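Local coordinates for protein phosphoinositol-specific phospholipase C (Pseudomonas sp., PDB 5FYP) that probably cleaves phosphoinositide lipids at the phosphodiester bond, as a calcium-dependent phospholipase C with a TIM-barrel-type catalytic domain, at residues H26-S38 / S78-T85. Residues are numbered along the deposited sequence; the frame is centred on the assembly and turned at random. Where two conformers were deposited one is given.
Sequences HNCYEKQYANTFS and SGNDNNCT. With CA (calcium ion), chain I.
Asn-83 ND2 gives its two N-H groups to two carbonyls of the loop 26-38: Cys-28 O at 2.9 Å and Ala-34 O, also at 2.9 Å. Both acceptors lie close to the amide plane, but ND2 stands above the carbonyl plane of Ala-34. Asn-83 CG sits between the backbone N and the carbonyl carbon (chi1 58°), which turns the amide into the curl of that loop. The backbone grips as well: Asn-83 N donates to Tyr-29 O at 2.9 Å, and Phe-37 N to Asn-83 O at 3.0 Å. With an alanine in place of Asn-83, the carbonyls of Cys-28 and Ala-34 would probably lose their shared donor, leaving the loop freer to change shape. Next door, Asn-82 OD1 accepts from Cys-84 N in an Asx turn, while Asn-82 CB meets the edge of the Tyr-29 ring, 3.9 Å from CD1. Cys-84 SG, in a disulfide with Cys-97 of helix 94-107, lies obliquely 4.4 Å from the Phe-37 ring centroid. At the solvent side the extended Lys-31 chain runs past Asn-82 O; one water accepts from Lys-31 NZ and gives a weak bond to Asp-81 OD1, another accepts from Lys-31 N and donates to the same oxygen. Asn-27 binds calcium with Glu-48, Asp-50 and Asp-119, and Tyr-29 OH is hydrogen-bonded to Asp-50. Four neutral N-H to C=O hydrogen bonds, not charge pairing, thus join the calcium-binding loop to disulfide-tied segment 78-85.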
ATOM      1  N   HIS A  26      -0.564   4.016  10.488  1.00  7.76           N
ATOM      2  CA  HIS A  26       0.751   3.433  10.618  1.00  7.52           C
ATOM      3  C   HIS A  26       0.620   2.216  11.546  1.00  7.16           C
ATOM      4  O   HIS A  26       0.300   2.371  12.730  1.00  8.64           O
ATOM      5  CB  HIS A  26       1.760   4.437  11.154  1.00  8.31           C
ATOM      6  CG  HIS A  26       3.182   3.962  11.100  1.00  8.91           C
ATOM      7  ND1 HIS A  26       4.219   4.808  11.372  1.00  9.72           N
ATOM      8  CD2 HIS A  26       3.746   2.768  10.795  1.00 11.85           C
ATOM      9  CE1 HIS A  26       5.360   4.146  11.266  1.00 10.97           C
ATOM     10  NE2 HIS A  26       5.100   2.909  10.928  1.00 13.48           N
ATOM     11  N   ASN A  27       0.797   1.015  11.005  1.00  7.64           N
ATOM     12  CA  ASN A  27       0.756  -0.206  11.809  1.00  7.80           C
ATOM     13  C   ASN A  27      -0.567  -0.397  12.544  1.00  8.53           C
ATOM     14  O   ASN A  27      -0.607  -0.925  13.671  1.00  9.25           O
ATOM     15  CB  ASN A  27       1.912  -0.301  12.775  1.00  9.54           C
ATOM     16  CG  ASN A  27       3.238  -0.566  12.089  1.00 11.12           C
ATOM     17  OD1 ASN A  27       3.332  -0.742  10.876  1.00  9.71           O
ATOM     18  ND2 ASN A  27       4.252  -0.499  12.851  1.00 16.65           N
ATOM     19  N   CYS A  28      -1.686  -0.056  11.896  1.00  8.32           N
ATOM     20  CA  CYS A  28      -2.981  -0.122  12.582  1.00  9.08           C
ATOM     21  C   CYS A  28      -3.561  -1.489  12.849  1.00  9.25           C
ATOM     22  O   CYS A  28      -4.638  -1.588  13.428  1.00 11.52           O
ATOM     23  CB  CYS A  28      -4.028   0.732  11.905  1.00 10.00           C
ATOM     24  SG  CYS A  28      -4.292   0.380  10.171  1.00 12.14           S
ATOM     25  N   TYR A  29      -2.844  -2.527  12.439  1.00  8.86           N
ATOM     26  CA  TYR A  29      -3.131  -3.890  12.887  1.00  8.90           C
ATOM     27  C   TYR A  29      -2.770  -4.136  14.356  1.00  9.78           C
ATOM     28  O   TYR A  29      -3.182  -5.142  14.941  1.00 10.43           O
ATOM     29  CB  TYR A  29      -2.350  -4.890  11.996  1.00  8.40           C
ATOM     30  CG  TYR A  29      -0.868  -4.851  12.232  1.00  8.96           C
ATOM     31  CD1 TYR A  29      -0.305  -5.568  13.280  1.00  9.23           C
ATOM     32  CD2 TYR A  29      -0.031  -4.018  11.509  1.00  8.10           C
ATOM     33  CE1 TYR A  29       1.042  -5.452  13.573  1.00  9.72           C
ATOM     34  CE2 TYR A  29       1.305  -3.900  11.806  1.00  8.90           C
ATOM     35  CZ  TYR A  29       1.831  -4.620  12.862  1.00  9.22           C
ATOM     36  OH  TYR A  29       3.156  -4.481  13.221  1.00 10.88           O
ATOM     37  N   GLU A  30      -1.973  -3.272  14.950  1.00  9.09           N
ATOM     38  CA  GLU A  30      -1.607  -3.431  16.349  1.00  9.31           C
ATOM     39  C   GLU A  30      -2.771  -3.042  17.255  1.00 11.00           C
ATOM     40  O   GLU A  30      -3.454  -2.032  17.050  1.00 11.29           O
ATOM     41  CB  GLU A  30      -0.369  -2.630  16.725  1.00  9.15           C
ATOM     42  CG  GLU A  30       0.880  -3.024  15.984  1.00 10.67           C
ATOM     43  CD  GLU A  30       2.113  -2.349  16.537  1.00 11.60           C
ATOM     44  OE1 GLU A  30       2.367  -2.545  17.743  1.00 12.63           O
ATOM     45  OE2 GLU A  30       2.804  -1.641  15.793  1.00 12.12           O
ATOM     46  N   LYS A  31      -2.974  -3.873  18.281  1.00 11.89           N
ATOM     47  CA  LYS A  31      -4.083  -3.682  19.210  1.00 11.76           C
ATOM     48  C   LYS A  31      -4.080  -2.304  19.842  1.00 11.90           C
ATOM     49  O   LYS A  31      -5.124  -1.744  20.172  1.00 13.78           O
ATOM     50  CB  LYS A  31      -4.057  -4.791  20.296  1.00 12.34           C
ATOM     51  CG  LYS A  31      -4.364  -6.184  19.770  1.00 14.67           C
ATOM     52  CD  LYS A  31      -4.214  -7.232  20.866  1.00 17.15           C
ATOM     53  CE  LYS A  31      -4.319  -8.633  20.326  1.00 19.77           C
ATOM     54  NZ  LYS A  31      -4.297  -9.613  21.429  1.00 24.93           N
ATOM     55  N   GLN A  32      -2.889  -1.754  20.058  1.00 11.38           N
ATOM     56  CA  GLN A  32      -2.762  -0.440  20.692  1.00 12.84           C
ATOM     57  C   GLN A  32      -3.278   0.714  19.844  1.00 12.37           C
ATOM     58  O   GLN A  32      -3.523   1.795  20.372  1.00 15.22           O
ATOM     59  CB  GLN A  32      -1.275  -0.155  21.053  1.00 14.62           C
ATOM     60  CG  GLN A  32      -0.320  -0.090  19.837  1.00 16.46           C
ATOM     61  CD  GLN A  32       1.083   0.330  20.193  1.00 18.41           C
ATOM     62  OE1 GLN A  32       1.267   1.268  20.990  1.00 22.35           O
ATOM     63  NE2 GLN A  32       2.081  -0.341  19.648  1.00 17.11           N
ATOM     64  N   TYR A  33      -3.426   0.508  18.533  1.00 11.30           N
ATOM     65  CA  TYR A  33      -3.835   1.602  17.643  1.00 11.56           C
ATOM     66  C   TYR A  33      -5.292   1.529  17.189  1.00 11.04           C
ATOM     67  O   TYR A  33      -5.835   2.520  16.715  1.00 12.25           O
ATOM     68  CB  TYR A  33      -2.917   1.686  16.401  1.00 10.13           C
ATOM     69  CG  TYR A  33      -1.474   1.864  16.735  1.00 11.99           C
ATOM     70  CD1 TYR A  33      -1.053   2.863  17.598  1.00 12.79           C
ATOM     71  CD2 TYR A  33      -0.493   1.061  16.161  1.00 11.60           C
ATOM     72  CE1 TYR A  33       0.294   3.003  17.919  1.00 12.86           C
ATOM     73  CE2 TYR A  33       0.827   1.161  16.480  1.00 12.37           C
ATOM     74  CZ  TYR A  33       1.229   2.146  17.354  1.00 13.20           C
ATOM     75  OH  TYR A  33       2.551   2.260  17.679  1.00 14.46           O
ATOM     76  N   ALA A  34      -5.934   0.375  17.385  1.00 11.68           N
ATOM     77  CA  ALA A  34      -7.343   0.219  17.004  1.00 12.22           C
ATOM     78  C   ALA A  34      -7.870  -1.030  17.696  1.00 11.78           C
ATOM     79  O   ALA A  34      -7.146  -2.022  17.823  1.00 13.43           O
ATOM     80  CB  ALA A  34      -7.532   0.124  15.493  1.00 11.84           C
ATOM     81  N   ASN A  35      -9.135  -0.999  18.078  1.00 14.04           N
ATOM     82  CA  ASN A  35      -9.722  -2.154  18.772  1.00 16.39           C
ATOM     83  C   ASN A  35      -9.921  -3.350  17.830  1.00 13.91           C
ATOM     84  O   ASN A  35      -9.697  -4.484  18.220  1.00 17.67           O
ATOM     85  CB  ASN A  35     -10.994  -1.746  19.485  1.00 23.74           C
ATOM     86  CG  ASN A  35     -10.727  -0.814  20.681  1.00 37.22           C
ATOM     87  OD1 ASN A  35      -9.609  -0.761  21.232  1.00 33.82           O
ATOM     88  ND2 ASN A  35     -11.743  -0.070  21.083  1.00 71.85           N
ATOM     89  N   THR A  36     -10.287  -3.057  16.586  1.00 12.58           N
ATOM     90  CA  THR A  36     -10.379  -4.064  15.528  1.00 11.97           C
ATOM     91  C   THR A  36      -9.758  -3.482  14.275  1.00 10.22           C
ATOM     92  O   THR A  36      -9.803  -2.264  14.040  1.00 10.99           O
ATOM     93  CB  THR A  36     -11.820  -4.489  15.230  1.00 13.39           C
ATOM     94  OG1 THR A  36     -12.496  -3.385  14.643  1.00 14.78           O
ATOM     95  CG2 THR A  36     -12.553  -4.972  16.479  1.00 14.63           C
ATOM     96  N   PHE A  37      -9.236  -4.341  13.427  1.00  9.39           N
ATOM     97  CA  PHE A  37      -8.665  -3.893  12.160  1.00 10.13           C
ATOM     98  C   PHE A  37      -9.774  -3.239  11.312  1.00 10.02           C
ATOM     99  O   PHE A  37      -9.567  -2.175  10.725  1.00 10.76           O
ATOM    100  CB  PHE A  37      -8.021  -5.059  11.432  1.00 10.24           C
ATOM    101  CG  PHE A  37      -7.103  -4.671  10.288  1.00 10.06           C
ATOM    102  CD1 PHE A  37      -6.066  -3.768  10.478  1.00  9.93           C
ATOM    103  CD2 PHE A  37      -7.267  -5.231   9.029  1.00 10.50           C
ATOM    104  CE1 PHE A  37      -5.210  -3.451   9.436  1.00 10.18           C
ATOM    105  CE2 PHE A  37      -6.429  -4.907   7.982  1.00 11.48           C
ATOM    106  CZ  PHE A  37      -5.396  -4.029   8.190  1.00 10.34           C
ATOM    107  N   SER A  38     -10.945  -3.876  11.275  0.50 11.79           N
ATOM    108  CA  SER A  38     -12.047  -3.361  10.460  0.50 13.39           C
ATOM    109  C   SER A  38     -12.473  -1.956  10.886  0.50 11.75           C
ATOM    110  O   SER A  38     -12.864  -1.147  10.039  0.50 12.00           O
ATOM    111  CB  SER A  38     -13.227  -4.325  10.501  0.50 17.21           C
ATOM    112  OG  SER A  38     -13.820  -4.396  11.773  0.50 20.93           O
ATOM    113  N   SER A  78       5.126 -13.439  19.721  1.00 33.97           N
ATOM    114  CA  SER A  78       5.314 -14.227  18.485  1.00 24.98           C
ATOM    115  C   SER A  78       3.969 -14.568  17.818  1.00 21.69           C
ATOM    116  O   SER A  78       2.887 -14.291  18.332  1.00 27.06           O
ATOM    117  CB  SER A  78       6.106 -15.534  18.747  1.00 23.51           C
ATOM    118  OG  SER A  78       5.326 -16.467  19.511  1.00 32.28           O
ATOM    119  N   GLY A  79       4.042 -15.192  16.655  1.00 17.63           N
ATOM    120  CA  GLY A  79       2.834 -15.706  16.033  1.00 14.32           C
ATOM    121  C   GLY A  79       2.056 -14.552  15.482  1.00 12.06           C
ATOM    122  O   GLY A  79       2.607 -13.751  14.754  1.00 12.27           O
ATOM    123  N   ASN A  80       0.770 -14.529  15.817  1.00 11.53           N
ATOM    124  CA  ASN A  80      -0.093 -13.434  15.434  1.00 11.52           C
ATOM    125  C   ASN A  80      -0.325 -12.568  16.639  1.00 11.56           C
ATOM    126  O   ASN A  80      -0.668 -13.049  17.718  1.00 14.06           O
ATOM    127  CB  ASN A  80      -1.410 -13.935  14.890  1.00 12.11           C
ATOM    128  CG  ASN A  80      -1.224 -14.737  13.633  1.00 11.95           C
ATOM    129  OD1 ASN A  80      -0.574 -14.267  12.667  1.00 12.10           O
ATOM    130  ND2 ASN A  80      -1.811 -15.945  13.589  1.00 13.49           N
ATOM    131  N   ASP A  81      -0.118 -11.272  16.471  1.00 11.58           N
ATOM    132  CA  ASP A  81      -0.343 -10.285  17.534  1.00 11.19           C
ATOM    133  C   ASP A  81      -0.948  -9.067  16.863  1.00 10.64           C
ATOM    134  O   ASP A  81      -0.225  -8.232  16.303  1.00 10.92           O
ATOM    135  CB  ASP A  81       0.949  -9.987  18.256  1.00 11.35           C
ATOM    136  CG  ASP A  81       0.778  -9.064  19.426  1.00 16.64           C
ATOM    137  OD1 ASP A  81      -0.307  -8.498  19.607  1.00 15.95           O
ATOM    138  OD2 ASP A  81       1.773  -8.908  20.165  1.00 23.25           O
ATOM    139  N   ASN A  82      -2.274  -9.048  16.781  1.00 10.24           N
ATOM    140  CA  ASN A  82      -2.963  -8.055  15.978  1.00  9.69           C
ATOM    141  C   ASN A  82      -4.434  -8.015  16.367  1.00  9.66           C
ATOM    142  O   ASN A  82      -4.901  -8.840  17.147  1.00 11.71           O
ATOM    143  CB  ASN A  82      -2.781  -8.350  14.470  1.00  9.62           C
ATOM    144  CG  ASN A  82      -3.447  -9.637  14.055  1.00  9.62           C
ATOM    145  OD1 ASN A  82      -4.668  -9.783  14.156  1.00 11.01           O
ATOM    146  ND2 ASN A  82      -2.651 -10.603  13.609  1.00  9.78           N
ATOM    147  N   ASN A  83      -5.135  -7.060  15.770  1.00  9.76           N
ATOM    148  CA  ASN A  83      -6.551  -6.778  16.053  1.00 10.65           C
ATOM    149  C   ASN A  83      -7.494  -7.290  14.965  1.00 10.72           C
ATOM    150  O   ASN A  83      -8.643  -6.862  14.902  1.00 11.33           O
ATOM    151  CB  ASN A  83      -6.728  -5.283  16.294  1.00 10.98           C
ATOM    152  CG  ASN A  83      -6.275  -4.466  15.117  1.00 10.31           C
ATOM    153  OD1 ASN A  83      -6.152  -4.988  14.013  1.00 10.66           O
ATOM    154  ND2 ASN A  83      -6.094  -3.177  15.332  1.00 10.73           N
ATOM    155  N   CYS A  84      -7.028  -8.203  14.121  1.00 10.82           N
ATOM    156  CA  CYS A  84      -7.888  -8.831  13.108  1.00 11.58           C
ATOM    157  C   CYS A  84      -8.772  -9.914  13.711  1.00 12.29           C
ATOM    158  O   CYS A  84      -8.484 -10.460  14.768  1.00 14.21           O
ATOM    159  CB  CYS A  84      -7.038  -9.417  12.000  1.00 10.89           C
ATOM    160  SG  CYS A  84      -5.868  -8.217  11.305  1.00 11.41           S
ATOM    161  N   THR A  85      -9.850 -10.246  13.011  1.00 13.47           N
ATOM    162  CA  THR A  85     -10.742 -11.353  13.429  1.00 19.20           C
ATOM    163  C   THR A  85     -10.107 -12.766  13.347  1.00 22.77           C
ATOM    164  O   THR A  85      -9.070 -12.961  12.745  1.00 27.98           O
ATOM    165  CB  THR A  85     -11.996 -11.385  12.568  1.00 19.98           C
ATOM    166  OG1 THR A  85     -11.623 -11.737  11.255  1.00 30.97           O
ATOM    167  CG2 THR A  85     -12.683 -10.029  12.524  1.00 20.17           C
TER
HETATM  168 CA    CA I1303       4.952  -1.400   9.216  0.80 12.02          CA
HETATM  169  O   HOH W   1       6.203   0.630   9.511  1.00 23.49           O
HETATM  170  O   HOH W   2      -0.947  -5.903  18.713  1.00 19.70           O
HETATM  171  O   HOH W   3      -1.331  -9.776  22.004  1.00 39.65           O
HETATM  172  O   HOH W   4       6.588  -1.833  10.945  1.00 14.45           O